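Long-range contacts in pyridoxal kinase (Lactobacillus plantarum, PDB 3H74), which probably catalyses the ATP-dependent phosphorylation of pyridoxal to pyridoxal 5'-phosphate, as a kinase of the ribokinase clan: residues Ile18-Ser22 with Gly214-Ala218; Val26-Met30 with Ala218-Ala222; Ala9-Val15 with Thr39-His45. All coordinates share one frame; numbering follows the deposited sequence. Where two conformers were deposited one is given.

Contact 1: residues Ile18-Ser22 with Gly214-Ala218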
ATOM      1  N   ILE A  18       8.206   8.338   4.719  1.00  7.50           N
ATOM      2  CA  ILE A  18       7.451   7.160   4.312  1.00  7.80           C
ATOM      3  C   ILE A  18       5.968   7.521   4.213  1.00  6.60           C
ATOM      4  O   ILE A  18       5.603   8.691   4.325  1.00  6.02           O
ATOM      5  CB  ILE A  18       7.703   5.939   5.255  1.00  7.77           C
ATOM      6  CG1 ILE A  18       7.194   6.201   6.680  1.00  8.95           C
ATOM      7  CG2 ILE A  18       9.192   5.551   5.279  1.00  9.22           C
ATOM      8  CD1 ILE A  18       7.022   4.931   7.525  1.00  9.90           C
ATOM      9  N   SER A  19       5.147   6.512   3.952  1.00  6.10           N
ATOM     10  CA  SER A  19       3.682   6.609   4.024  1.00  6.00           C
ATOM     11  C   SER A  19       3.126   7.897   3.391  1.00  5.75           C
ATOM     12  O   SER A  19       3.431   8.191   2.237  1.00  5.19           O
ATOM     13  CB  SER A  19       3.190   6.332   5.453  1.00  6.18           C
ATOM     14  OG  SER A  19       3.798   7.189   6.399  1.00  7.73           O
ATOM     15  N   LEU A  20       2.321   8.673   4.116  1.00  5.98           N
ATOM     16  CA  LEU A  20       1.651   9.810   3.503  1.00  6.86           C
ATOM     17  C   LEU A  20       2.623  10.858   2.980  1.00  6.65           C
ATOM     18  O   LEU A  20       2.372  11.494   1.958  1.00  6.77           O
ATOM     19  CB  LEU A  20       0.671  10.439   4.482  1.00  7.87           C
ATOM     20  CG  LEU A  20      -0.510  11.223   3.921  1.00  9.33           C
ATOM     21  CD1 LEU A  20      -1.291  10.434   2.867  1.00  8.70           C
ATOM     22  CD2 LEU A  20      -1.418  11.584   5.086  1.00  9.51           C
ATOM     23  N   SER A  21       3.752  11.033   3.675  1.00  6.77           N
ATOM     24  CA  SER A  21       4.768  11.996   3.233  1.00  7.90           C
ATOM     25  C   SER A  21       5.366  11.652   1.867  1.00  7.72           C
ATOM     26  O   SER A  21       5.852  12.541   1.162  1.00  8.37           O
ATOM     27  CB  SER A  21       5.889  12.129   4.261  1.00  8.21           C
ATOM     28  OG  SER A  21       6.841  11.101   4.124  1.00 10.50           O
ATOM     29  N   SER A  22       5.353  10.378   1.495  0.50  7.47           N
ATOM     30  CA  SER A  22       5.827   9.998   0.168  0.50  7.79           C
ATOM     31  C   SER A  22       4.681   9.824  -0.828  0.50  7.54           C
ATOM     32  O   SER A  22       4.844  10.117  -2.010  0.50  7.61           O
ATOM     33  CB  SER A  22       6.725   8.764   0.221  0.50  8.32           C
ATOM     34  OG  SER A  22       6.050   7.680   0.813  0.50  9.05           O
ATOM     35  N   GLY A 214       7.194  -0.320   0.420  1.00  6.52           N
ATOM     36  CA  GLY A 214       5.821  -0.789   0.275  1.00  6.43           C
ATOM     37  C   GLY A 214       4.850   0.351   0.042  1.00  6.51           C
ATOM     38  O   GLY A 214       3.980   0.262  -0.821  1.00  6.41           O
ATOM     39  N   ASP A 215       4.993   1.431   0.808  1.00  6.64           N
ATOM     40  CA  ASP A 215       4.107   2.588   0.661  1.00  7.13           C
ATOM     41  C   ASP A 215       4.245   3.218  -0.722  1.00  6.72           C
ATOM     42  O   ASP A 215       3.252   3.601  -1.336  1.00  6.62           O
ATOM     43  CB  ASP A 215       4.398   3.665   1.724  1.00  8.03           C
ATOM     44  CG  ASP A 215       4.001   3.254   3.139  1.00 10.16           C
ATOM     45  OD1 ASP A 215       2.914   2.648   3.324  1.00 12.72           O
ATOM     46  OD2 ASP A 215       4.766   3.620   4.073  1.00 11.39           O
ATOM     47  N   THR A 216       5.476   3.340  -1.204  1.00  6.25           N
ATOM     48  CA  THR A 216       5.719   3.944  -2.500  1.00  6.84           C
ATOM     49  C   THR A 216       5.216   3.035  -3.622  1.00  6.31           C
ATOM     50  O   THR A 216       4.597   3.508  -4.575  1.00  6.56           O
ATOM     51  CB  THR A 216       7.192   4.304  -2.641  1.00  6.71           C
ATOM     52  OG1 THR A 216       7.518   5.252  -1.613  1.00  9.69           O
ATOM     53  CG2 THR A 216       7.477   4.915  -4.004  1.00  9.25           C
ATOM     54  N   LEU A 217       5.455   1.733  -3.506  1.00  6.02           N
ATOM     55  CA  LEU A 217       4.904   0.790  -4.472  1.00  6.12           C
ATOM     56  C   LEU A 217       3.390   0.917  -4.580  1.00  5.77           C
ATOM     57  O   LEU A 217       2.838   0.987  -5.687  1.00  5.99           O
ATOM     58  CB  LEU A 217       5.280  -0.642  -4.098  1.00  6.48           C
ATOM     59  CG  LEU A 217       4.844  -1.724  -5.097  1.00  7.41           C
ATOM     60  CD1 LEU A 217       5.657  -1.694  -6.382  1.00  9.99           C
ATOM     61  CD2 LEU A 217       4.939  -3.100  -4.455  1.00  9.88           C
ATOM     62  N   ALA A 218       2.718   0.954  -3.429  1.00  5.43           N
ATOM     63  CA  ALA A 218       1.268   1.046  -3.421  1.00  5.51           C
ATOM     64  C   ALA A 218       0.780   2.340  -4.057  1.00  5.21           C
ATOM     65  O   ALA A 218      -0.184   2.335  -4.816  1.00  5.92           O
ATOM     66  CB  ALA A 218       0.732   0.907  -2.024  1.00  6.06           C
TER
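Asp-215 reaches from helix 213-226 to the start of helix 19-29, where its carboxylate lies against the backbone of Ser-19. The setting is the ribokinase-like fold, and the Asn-Gly-Thr-Gly-Asp run ending in Asp-215 matches the motif that, in relatives, forms the anion hole and supplies the catalytic aspartate; Asp-215 is therefore probably the corresponding residue here. Its CG lies anti to the carbonyl carbon and beside the backbone N (chi1 -70°), which turns the carboxylate out of the helix toward Ile-18 and Ser-19. There OD2 accepts a bond from Ser-19 N at 2.9 Å, but the N-H points well off the oxygen (128°), and the bond is weak. Packing adds to it: Asp-215 CG stands 3.5 Å from Ser-19 CA, and OD2 comes to 3.4 Å from Ser-19 CB. Ile-18 borders the same oxygen with its CB, 3.9 Å from Asp-215 OD2. The other carboxylate oxygen, OD1, is bonded to His-281, which belongs to the C-terminal tag and so says nothing about the native site. Ser-19 OG has its own partner in Asp-11, on strand 4-13, so that its hydroxyl ties the helix start to the sheet while its amide serves Asp-215.

One residue further along, Thr-216 comes up to Ser-22: Thr-216 OG1 is hydrogen-bonded to the backbone O of Gly-212 in the preceding turn, and lies 4.0 Å from Ser-22 CB.

Contact 2: residues Val26-Met30 with Ala218-Ala222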
ATOM      1  N   VAL A  26       4.179  11.797  -4.730  1.00  5.93           N
ATOM      2  CA  VAL A  26       4.058  10.890  -5.858  1.00  6.62           C
ATOM      3  C   VAL A  26       2.720  11.063  -6.585  1.00  5.85           C
ATOM      4  O   VAL A  26       2.676  11.229  -7.806  1.00  5.67           O
ATOM      5  CB  VAL A  26       4.278   9.432  -5.397  1.00  6.54           C
ATOM      6  CG1 VAL A  26       3.857   8.434  -6.476  1.00  7.03           C
ATOM      7  CG2 VAL A  26       5.741   9.216  -5.012  1.00  7.54           C
ATOM      8  N   LEU A  27       1.623  11.044  -5.837  1.00  5.30           N
ATOM      9  CA  LEU A  27       0.310  11.108  -6.455  1.00  5.91           C
ATOM     10  C   LEU A  27      -0.018  12.507  -6.972  1.00  5.64           C
ATOM     11  O   LEU A  27      -0.683  12.654  -7.991  1.00  5.94           O
ATOM     12  CB  LEU A  27      -0.754  10.549  -5.511  1.00  5.60           C
ATOM     13  CG  LEU A  27      -0.647   9.020  -5.371  1.00  6.82           C
ATOM     14  CD1 LEU A  27      -1.338   8.546  -4.101  1.00  8.55           C
ATOM     15  CD2 LEU A  27      -1.192   8.296  -6.599  1.00  9.11           C
ATOM     16  N   THR A  28       0.481  13.532  -6.300  1.00  5.71           N
ATOM     17  CA  THR A  28       0.368  14.891  -6.829  1.00  6.62           C
ATOM     18  C   THR A  28       1.084  14.980  -8.180  1.00  6.35           C
ATOM     19  O   THR A  28       0.527  15.508  -9.148  1.00  7.28           O
ATOM     20  CB  THR A  28       0.926  15.917  -5.833  1.00  6.83           C
ATOM     21  OG1 THR A  28       0.161  15.855  -4.627  1.00  6.89           O
ATOM     22  CG2 THR A  28       0.843  17.338  -6.385  1.00  7.80           C
ATOM     23  N   ALA A  29       2.294  14.434  -8.268  1.00  6.64           N
ATOM     24  CA  ALA A  29       3.034  14.464  -9.530  1.00  6.98           C
ATOM     25  C   ALA A  29       2.289  13.715 -10.623  1.00  7.43           C
ATOM     26  O   ALA A  29       2.377  14.069 -11.797  1.00  7.17           O
ATOM     27  CB  ALA A  29       4.431  13.896  -9.342  1.00  7.06           C
HETATM   28  N   MSE A  30       1.527  12.701 -10.250  1.00  8.20           N
HETATM   29  CA  MSE A  30       0.719  11.913 -11.186  1.00 11.32           C
HETATM   30  C   MSE A  30      -0.641  12.558 -11.461  1.00 11.26           C
HETATM   31  O   MSE A  30      -1.491  11.906 -11.991  1.00 13.18           O
HETATM   32  CB  MSE A  30       0.543  10.466 -10.647  1.00 10.48           C
HETATM   33  CG  MSE A  30       1.923   9.693 -10.494  1.00 12.86           C
HETATM   34 SE   MSE A  30       1.858   7.796  -9.867  1.00 17.93          SE
HETATM   35  CE  MSE A  30       0.516   7.815 -11.365  1.00 18.51           C
ATOM     36  N   ALA A 218       2.718   0.954  -3.429  1.00  5.43           N
ATOM     37  CA  ALA A 218       1.268   1.046  -3.421  1.00  5.51           C
ATOM     38  C   ALA A 218       0.780   2.340  -4.057  1.00  5.21           C
ATOM     39  O   ALA A 218      -0.184   2.335  -4.816  1.00  5.92           O
ATOM     40  CB  ALA A 218       0.732   0.907  -2.024  1.00  6.06           C
ATOM     41  N   ALA A 219       1.440   3.457  -3.744  1.00  5.56           N
ATOM     42  CA  ALA A 219       1.063   4.740  -4.330  1.00  5.69           C
ATOM     43  C   ALA A 219       1.218   4.716  -5.850  1.00  5.46           C
ATOM     44  O   ALA A 219       0.352   5.196  -6.574  1.00  5.12           O
ATOM     45  CB  ALA A 219       1.867   5.888  -3.711  1.00  5.65           C
ATOM     46  N   VAL A 220       2.332   4.167  -6.327  1.00  5.48           N
ATOM     47  CA  VAL A 220       2.573   4.089  -7.770  1.00  5.64           C
ATOM     48  C   VAL A 220       1.544   3.203  -8.466  1.00  5.53           C
ATOM     49  O   VAL A 220       0.998   3.570  -9.504  1.00  5.67           O
ATOM     50  CB  VAL A 220       4.017   3.637  -8.080  1.00  6.03           C
ATOM     51  CG1 VAL A 220       4.182   3.313  -9.542  1.00  7.49           C
ATOM     52  CG2 VAL A 220       5.004   4.717  -7.657  1.00  5.76           C
ATOM     53  N   ILE A 221       1.271   2.046  -7.879  1.00  5.31           N
ATOM     54  CA  ILE A 221       0.280   1.138  -8.454  1.00  5.94           C
ATOM     55  C   ILE A 221      -1.107   1.787  -8.515  1.00  5.60           C
ATOM     56  O   ILE A 221      -1.762   1.780  -9.567  1.00  5.85           O
ATOM     57  CB  ILE A 221       0.253  -0.202  -7.691  1.00  5.32           C
ATOM     58  CG1 ILE A 221       1.535  -0.995  -7.975  1.00  6.12           C
ATOM     59  CG2 ILE A 221      -1.001  -1.025  -8.038  1.00  6.53           C
ATOM     60  CD1 ILE A 221       1.722  -2.242  -7.134  1.00  6.57           C
ATOM     61  N   ALA A 222      -1.541   2.387  -7.406  1.00  5.93           N
ATOM     62  CA  ALA A 222      -2.829   3.064  -7.387  1.00  6.26           C
ATOM     63  C   ALA A 222      -2.858   4.190  -8.409  1.00  6.71           C
ATOM     64  O   ALA A 222      -3.857   4.349  -9.121  1.00  6.96           O
ATOM     65  CB  ALA A 222      -3.147   3.586  -6.005  1.00  6.83           C
TER
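Val-26 packs helix 19-29 on helix 213-226, its neighbour on one side of the central sheet. Its CG1, anti to the backbone N (chi1 167°), extends toward the other helix and meets Val-220 CG2 at 4.1 Å; the two valines cross at about a right angle. The same methyl lies 4.3 Å from Ala-219 CB and thus rests against both residues. Leu-27 comes next and straddles Ala-219: its CD1 packs on Ala-219 CB at 4.2 Å, while its CD2 touches the backbone, 3.5 Å from Ala-219 O. The short alanine side chain allows the backbones to come within 6.8 Å at Leu-27 CA and Ala-219 CA. Leu-27 also packs on Met-6 and Val-8 of strand 4-13 and on Val-34 of strand 32-42, so it joins the helix pair to the sheet.

Met-30, a selenomethionine just beyond the helix, closes the row. Its selenium sits alongside the Val-220 backbone, with SE 4.3 Å from Val-220 CA, and its side chain also touches Ile-270 of helix 264-274.

The amides of Met-30 and Ala-222 are spent inside their own helices, on Val-26 O and Ala-218 O. The contact is made by methyl groups and selenium against Ala-219, Val-220 and their backbone, including the carbonyl O of Ala-219. With no hydrogen bond across this buried interface, the association rests on shape fit and exclusion of water.

Contact 3: residues Ala9-Val15 with Thr39-His45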
ATOM      1  N   ALA A   9      -5.539   7.209   2.610  1.00  5.22           N
ATOM      2  CA  ALA A   9      -5.657   7.122   4.060  1.00  5.33           C
ATOM      3  C   ALA A   9      -4.585   6.180   4.580  1.00  5.20           C
ATOM      4  O   ALA A   9      -4.625   4.975   4.305  1.00  5.42           O
ATOM      5  CB  ALA A   9      -7.039   6.645   4.465  1.00  6.08           C
ATOM      6  N   GLU A  10      -3.612   6.747   5.294  1.00  5.03           N
ATOM      7  CA  GLU A  10      -2.539   5.981   5.920  1.00  5.24           C
ATOM      8  C   GLU A  10      -1.860   6.867   6.941  1.00  4.97           C
ATOM      9  O   GLU A  10      -2.254   8.011   7.133  1.00  4.95           O
ATOM     10  CB  GLU A  10      -1.556   5.417   4.880  1.00  5.57           C
ATOM     11  CG  GLU A  10      -0.849   6.464   4.041  1.00  6.26           C
ATOM     12  CD  GLU A  10      -0.318   5.895   2.746  1.00  9.39           C
ATOM     13  OE1 GLU A  10      -0.948   4.985   2.170  1.00 11.52           O
ATOM     14  OE2 GLU A  10       0.708   6.383   2.268  1.00 10.14           O
ATOM     15  N   ASP A  11      -0.843   6.343   7.611  1.00  5.08           N
ATOM     16  CA  ASP A  11      -0.190   7.119   8.659  1.00  5.98           C
ATOM     17  C   ASP A  11       0.604   8.281   8.085  1.00  5.84           C
ATOM     18  O   ASP A  11       1.086   8.217   6.948  1.00  6.02           O
ATOM     19  CB  ASP A  11       0.731   6.222   9.477  1.00  6.81           C
ATOM     20  CG  ASP A  11       1.758   5.515   8.610  1.00  8.43           C
ATOM     21  OD1 ASP A  11       1.375   4.629   7.841  1.00  8.65           O
ATOM     22  OD2 ASP A  11       2.962   5.870   8.669  1.00 12.29           O
ATOM     23  N   LEU A  12       0.731   9.338   8.876  1.00  5.44           N
ATOM     24  CA  LEU A  12       1.647  10.430   8.585  1.00  5.40           C
ATOM     25  C   LEU A  12       2.632  10.528   9.738  1.00  4.90           C
ATOM     26  O   LEU A  12       2.240  10.812  10.876  1.00  5.17           O
ATOM     27  CB  LEU A  12       0.895  11.753   8.421  1.00  5.95           C
ATOM     28  CG  LEU A  12       1.780  12.990   8.254  1.00  7.13           C
ATOM     29  CD1 LEU A  12       2.651  12.899   7.006  1.00  8.72           C
ATOM     30  CD2 LEU A  12       0.920  14.242   8.202  1.00  8.22           C
ATOM     31  N   SER A  13       3.911  10.300   9.440  1.00  5.25           N
ATOM     32  CA  SER A  13       4.975  10.636  10.381  1.00  6.00           C
ATOM     33  C   SER A  13       5.687  11.879   9.885  1.00  5.63           C
ATOM     34  O   SER A  13       6.077  11.968   8.708  1.00  6.30           O
ATOM     35  CB  SER A  13       5.960   9.489  10.602  1.00  6.66           C
ATOM     36  OG  SER A  13       6.267   8.797   9.413  1.00  9.03           O
ATOM     37  N   ALA A  14       5.859  12.858  10.759  1.00  5.54           N
ATOM     38  CA  ALA A  14       6.436  14.121  10.341  1.00  5.44           C
ATOM     39  C   ALA A  14       7.840  13.911   9.784  1.00  5.39           C
ATOM     40  O   ALA A  14       8.174  14.403   8.703  1.00  5.30           O
ATOM     41  CB  ALA A  14       6.440  15.120  11.501  1.00  5.80           C
ATOM     42  N   VAL A  15       8.642  13.173  10.541  1.00  5.35           N
ATOM     43  CA  VAL A  15       9.982  12.780  10.131  1.00  5.45           C
ATOM     44  C   VAL A  15       9.978  11.323   9.692  1.00  5.57           C
ATOM     45  O   VAL A  15       9.414  10.452  10.360  1.00  5.96           O
ATOM     46  CB  VAL A  15      10.980  12.963  11.292  1.00  5.70           C
ATOM     47  CG1 VAL A  15      12.295  12.243  11.025  1.00  6.93           C
ATOM     48  CG2 VAL A  15      11.225  14.442  11.542  1.00  6.58           C
ATOM     49  N   THR A  39      -4.295   8.352   9.225  1.00  4.43           N
ATOM     50  CA  THR A  39      -4.978   7.400  10.095  1.00  5.01           C
ATOM     51  C   THR A  39      -4.345   7.412  11.487  1.00  5.24           C
ATOM     52  O   THR A  39      -4.951   6.946  12.456  1.00  5.84           O
ATOM     53  CB  THR A  39      -4.910   5.988   9.511  1.00  5.22           C
ATOM     54  OG1 THR A  39      -3.546   5.710   9.205  1.00  5.64           O
ATOM     55  CG2 THR A  39      -5.731   5.870   8.237  1.00  5.89           C
ATOM     56  N   SER A  40      -3.123   7.942  11.551  1.00  5.32           N
ATOM     57  CA  SER A  40      -2.317   8.075  12.760  1.00  5.82           C
ATOM     58  C   SER A  40      -1.356   9.219  12.449  1.00  5.43           C
ATOM     59  O   SER A  40      -0.965   9.388  11.289  1.00  5.66           O
ATOM     60  CB  SER A  40      -1.531   6.786  13.030  1.00  6.48           C
ATOM     61  OG  SER A  40      -0.749   6.884  14.216  1.00  6.75           O
ATOM     62  N   LEU A  41      -0.991  10.008  13.461  1.00  5.28           N
ATOM     63  CA  LEU A  41      -0.070  11.124  13.274  1.00  5.18           C
ATOM     64  C   LEU A  41       1.079  10.952  14.266  1.00  4.75           C
ATOM     65  O   LEU A  41       0.846  10.873  15.481  1.00  5.39           O
ATOM     66  CB  LEU A  41      -0.803  12.445  13.503  1.00  5.96           C
ATOM     67  CG  LEU A  41       0.020  13.721  13.353  1.00  6.42           C
ATOM     68  CD1 LEU A  41       0.686  13.872  11.979  1.00  8.34           C
ATOM     69  CD2 LEU A  41      -0.867  14.921  13.660  1.00  7.87           C
ATOM     70  N   LEU A  42       2.308  10.888  13.761  1.00  4.46           N
ATOM     71  CA  LEU A  42       3.482  10.534  14.578  1.00  4.39           C
ATOM     72  C   LEU A  42       4.581  11.555  14.413  1.00  4.41           C
ATOM     73  O   LEU A  42       4.764  12.111  13.323  1.00  4.88           O
ATOM     74  CB  LEU A  42       4.052   9.173  14.174  1.00  5.12           C
ATOM     75  CG  LEU A  42       3.116   7.961  14.135  1.00  5.33           C
ATOM     76  CD1 LEU A  42       2.409   7.814  12.780  1.00  5.97           C
ATOM     77  CD2 LEU A  42       3.920   6.697  14.402  1.00  6.68           C
ATOM     78  N   SER A  43       5.364  11.758  15.470  1.00  4.89           N
ATOM     79  CA  SER A  43       6.533  12.642  15.393  1.00  5.03           C
ATOM     80  C   SER A  43       7.583  12.108  14.399  1.00  5.02           C
ATOM     81  O   SER A  43       8.242  12.890  13.687  1.00  4.89           O
ATOM     82  CB  SER A  43       7.164  12.824  16.771  1.00  5.09           C
ATOM     83  OG  SER A  43       7.441  11.560  17.355  1.00  5.40           O
ATOM     84  N   THR A  44       7.761  10.786  14.399  1.00  4.99           N
ATOM     85  CA  THR A  44       8.676  10.083  13.491  1.00  5.40           C
ATOM     86  C   THR A  44       8.047   8.725  13.211  1.00  5.11           C
ATOM     87  O   THR A  44       7.139   8.296  13.932  1.00  5.27           O
ATOM     88  CB  THR A  44      10.070   9.796  14.133  1.00  6.03           C
ATOM     89  OG1 THR A  44       9.931   8.801  15.162  1.00  5.47           O
ATOM     90  CG2 THR A  44      10.735  11.039  14.716  1.00  6.63           C
ATOM     91  N   HIS A  45       8.547   8.003  12.206  1.00  5.38           N
ATOM     92  CA  HIS A  45       8.106   6.624  12.080  1.00  5.83           C
ATOM     93  C   HIS A  45       8.666   5.775  13.224  1.00  6.54           C
ATOM     94  O   HIS A  45       9.463   6.243  14.049  1.00  6.27           O
ATOM     95  CB  HIS A  45       8.330   6.027  10.674  1.00  6.24           C
ATOM     96  CG  HIS A  45       9.763   5.853  10.271  1.00  6.04           C
ATOM     97  ND1 HIS A  45      10.661   5.080  10.980  1.00  7.20           N
ATOM     98  CD2 HIS A  45      10.428   6.302   9.180  1.00  6.90           C
ATOM     99  CE1 HIS A  45      11.824   5.079  10.348  1.00  7.19           C
ATOM    100  NE2 HIS A  45      11.708   5.821   9.260  1.00  7.36           N
TER
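Leu-12 N bonds to Ser-40 O at 2.9 Å in an almost straight line (177°), and the O of Leu-12 in turn accepts from Leu-42 N at 2.9 Å. With Ala-14 N to Leu-42 O and Thr-39 N to Glu-10 O, these bonds set strands 4-13 and 32-42 side by side in parallel register. Further along, Ala-14 and Ser-43 turn a corner together, both with helix-like backbone angles, and the pairing survives in longer bonds: Val-15 N to Ser-43 O at 3.2 Å, and His-45 N to Val-15 O at 3.2 Å.

The side chains add to this framework. Leu-12 and Leu-41 run alongside each other in the same direction, CD2 of Leu-12 meeting CD1 of Leu-41 at 3.8 Å. On the other face Ser-13 CB packs on Leu-42 CB. Thr-39 turns CG2 toward Ala-9, 4.1 Å from its CB, while its OG1 bonds to Tyr-82 O. Further out, Thr-44 CG2 lies 3.9 Å from Val-15 CB, and its OG1 sits between the backbone N and the carbonyl carbon (chi1 70°), from where it donates to His-45 O at 2.8 Å. A glycine in place of Thr-44 would probably leave one side of Val-15 without its methyl neighbour and the carbonyl of His-45 without the hydroxyl. The His-45 ring is held beyond the sheet, by Arg-258 O at NE2 and edge-to-face by Tyr-49.

The two parallel strands and the intervening helix 19-29 form a beta-alpha-beta crossover, the repeating element of the Rossmann-like core in ribokinase-type kinases.

Overall arrangement
Contacts 1 and 2 are successive parts of one helix pair, 19-29 against 213-226, with centres about 9 Å apart. The pairing is polar at the end near Asp-215; further along no hydrogen bond crosses and the side chains that meet are apolar. Contact 3 joins strands 4-13 and 32-42; helix 19-29 lies between them in sequence and packs on the helix carrying the probable catalytic Asp-215. Contacts 1 and 3, about 11 Å apart between centres, touch directly: Ser-19 OG lies 2.8 Å from Asp-11 OD2, and Leu-20 N 3.1 Å from Asp-11 O. Contact 2 stays separate from contact 3, with nearest atoms about 6 Å apart, and is the buried part of the helix pair further from Asp-215.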